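Local structure of dihydrocoumarin hydrolase, AncDHCH1 (Pseudomonas sp., 6C2C) at residues R142-D147 / G208-V213. The protein probably hydrolyses dihydrocoumarin, and is related to methyl-parathion hydrolase, with a two-zinc site of the metallo-beta-lactamase superfamily. Sequence-based numbering, arbitrary orientation.
Sequences RADQKD and GHTTYV
Asp147 takes a chi1 of -128°, away from the staggered positions, which brings its OD1 to Gly208 N, while Asp144 turns its CG away from its own N (chi1 -166°) and leaves its carboxylate directed back to the start of its own helix. The contact belongs to the metallo-beta-lactamase fold: the N-terminus of helix 145-151 meets the turn that leads into strand 210-216. Asp147 OD1 accepts from Gly208 N at 2.8 Å. The donor comes from above the carboxylate plane, and the N-H...O angle is 144°. Thr206 OG1 also bonds this oxygen and Met120 N bonds OD2; both oxygens are thus gripped, and the side chain packs on the zinc ligand His119. Asp144 is the N-cap, its OD1 taking Lys146 N at 2.8 Å, and its CB lies 3.3 Å from Gly208 O. That carbonyl receives Thr210 OG1 from within its own segment, tilted from the carbonyl plane. Gly208 CA fits closely against this corner, 3.8 Å from Asp147 CB. Water links the segments twice: one molecule accepts from Asp144 N and lies 3.0 Å from Gly208 O, and another donates to Asp144 OD2 at 2.7 Å and to Thr210 OG1 at 2.8 Å.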
loop_
_atom_site.group_PDB
_atom_site.type_symbol
_atom_site.label_atom_id
_atom_site.label_comp_id
_atom_site.label_asym_id
_atom_site.label_seq_id
_atom_site.Cartn_x
_atom_site.Cartn_y
_atom_site.Cartn_z
ATOM N N ARG A 142 2.477 9.597 11.058
ATOM C CA ARG A 142 1.178 10.259 11.087
ATOM C C ARG A 142 0.144 9.346 10.467
ATOM O O ARG A 142 0.443 8.610 9.528
ATOM C CB ARG A 142 1.192 11.577 10.335
ATOM C CG ARG A 142 2.366 12.496 10.753
ATOM C CD ARG A 142 2.079 13.949 10.446
ATOM N NE ARG A 142 0.972 14.407 11.313
ATOM C CZ ARG A 142 0.488 15.640 11.215
ATOM N NH1 ARG A 142 1.044 16.530 10.349
ATOM N NH2 ARG A 142 -0.527 15.978 11.988
ATOM N N ALA A 143 -1.078 9.400 11.018
ATOM C CA ALA A 143 -2.214 8.648 10.505
ATOM C C ALA A 143 -3.461 9.326 11.046
ATOM O O ALA A 143 -3.382 10.197 11.923
ATOM C CB ALA A 143 -2.167 7.186 10.977
ATOM N N ASP A 144 -4.603 8.981 10.483
ATOM C CA ASP A 144 -5.817 9.634 10.959
ATOM C C ASP A 144 -6.136 9.206 12.381
ATOM O O ASP A 144 -6.064 8.026 12.725
ATOM C CB ASP A 144 -6.986 9.280 10.042
ATOM C CG ASP A 144 -8.195 10.191 10.284
ATOM O OD1 ASP A 144 -8.999 9.871 11.172
ATOM O OD2 ASP A 144 -8.381 11.215 9.629
ATOM N N GLN A 145 -6.537 10.191 13.179
ATOM C CA GLN A 145 -6.980 9.979 14.544
ATOM C C GLN A 145 -8.027 8.880 14.673
ATOM O O GLN A 145 -8.011 8.144 15.668
ATOM C CB GLN A 145 -7.509 11.301 15.080
ATOM C CG GLN A 145 -7.868 11.166 16.586
ATOM C CD GLN A 145 -6.680 11.316 17.465
ATOM O OE1 GLN A 145 -6.334 10.379 18.233
ATOM N NE2 GLN A 145 -6.068 12.477 17.440
ATOM N N LYS A 146 -8.922 8.758 13.717
ATOM C CA LYS A 146 -9.926 7.719 13.793
ATOM C C LYS A 146 -9.385 6.296 13.647
ATOM O O LYS A 146 -9.910 5.411 14.204
ATOM C CB LYS A 146 -11.019 7.893 12.768
ATOM C CG LYS A 146 -11.930 9.047 13.013
ATOM C CD LYS A 146 -12.882 9.224 11.859
ATOM C CE LYS A 146 -13.806 10.346 12.212
ATOM N NZ LYS A 146 -15.120 9.777 12.494
ATOM N N ASP A 147 -8.304 6.158 12.885
ATOM C CA ASP A 147 -7.659 4.871 12.684
ATOM C C ASP A 147 -6.870 4.542 13.943
ATOM O O ASP A 147 -6.861 3.401 14.403
ATOM C CB ASP A 147 -6.731 4.914 11.471
ATOM C CG ASP A 147 -7.001 3.790 10.490
ATOM O OD1 ASP A 147 -8.187 3.480 10.251
ATOM O OD2 ASP A 147 -6.027 3.217 9.958
ATOM N N GLY A 208 -10.285 5.233 9.603
ATOM C CA GLY A 208 -9.436 6.374 9.271
ATOM C C GLY A 208 -8.626 6.184 8.003
ATOM O O GLY A 208 -7.594 6.860 7.876
ATOM N N HIS A 209 -9.129 5.383 7.045
ATOM C CA HIS A 209 -8.331 5.157 5.843
ATOM C C HIS A 209 -8.129 6.496 5.122
ATOM O O HIS A 209 -9.072 7.281 4.950
ATOM C CB HIS A 209 -9.020 4.127 4.936
ATOM C CG HIS A 209 -8.184 3.790 3.720
ATOM N ND1 HIS A 209 -8.124 4.639 2.623
ATOM C CD2 HIS A 209 -7.346 2.762 3.464
ATOM C CE1 HIS A 209 -7.278 4.108 1.729
ATOM N NE2 HIS A 209 -6.811 2.978 2.210
ATOM N N THR A 210 -6.868 6.766 4.712
ATOM C CA THR A 210 -6.464 8.062 4.209
ATOM C C THR A 210 -5.678 7.856 2.912
ATOM O O THR A 210 -4.820 6.957 2.826
ATOM C CB THR A 210 -5.610 8.821 5.265
ATOM O OG1 THR A 210 -6.414 8.986 6.454
ATOM C CG2 THR A 210 -5.181 10.226 4.712
ATOM N N THR A 211 -5.987 8.730 1.953
ATOM C CA THR A 211 -5.296 8.881 0.683
ATOM C C THR A 211 -4.282 10.000 0.830
ATOM O O THR A 211 -4.542 10.993 1.495
ATOM C CB THR A 211 -6.344 9.254 -0.353
ATOM O OG1 THR A 211 -7.180 8.101 -0.564
ATOM C CG2 THR A 211 -5.726 9.742 -1.684
ATOM N N TYR A 212 -3.135 9.849 0.180
ATOM C CA TYR A 212 -2.128 10.915 0.267
ATOM C C TYR A 212 -1.912 11.486 -1.121
ATOM O O TYR A 212 -1.586 10.747 -2.081
ATOM C CB TYR A 212 -0.793 10.464 0.897
ATOM C CG TYR A 212 -1.031 10.048 2.331
ATOM C CD1 TYR A 212 -1.189 11.034 3.327
ATOM C CD2 TYR A 212 -1.157 8.714 2.670
ATOM C CE1 TYR A 212 -1.455 10.714 4.627
ATOM C CE2 TYR A 212 -1.429 8.357 4.030
ATOM C CZ TYR A 212 -1.627 9.381 4.969
ATOM O OH TYR A 212 -1.873 9.091 6.327
ATOM N N VAL A 213 -2.038 12.803 -1.212
ATOM C CA VAL A 213 -2.000 13.499 -2.506
ATOM C C VAL A 213 -0.657 14.204 -2.611
ATOM O O VAL A 213 -0.332 15.057 -1.769
ATOM C CB VAL A 213 -3.138 14.501 -2.626
ATOM C CG1 VAL A 213 -3.016 15.273 -3.946
ATOM C CG2 VAL A 213 -4.485 13.778 -2.392
HETATM O O HOH W 1 -4.662 6.858 8.501
HETATM O O HOH W 2 -8.238 10.997 6.919
#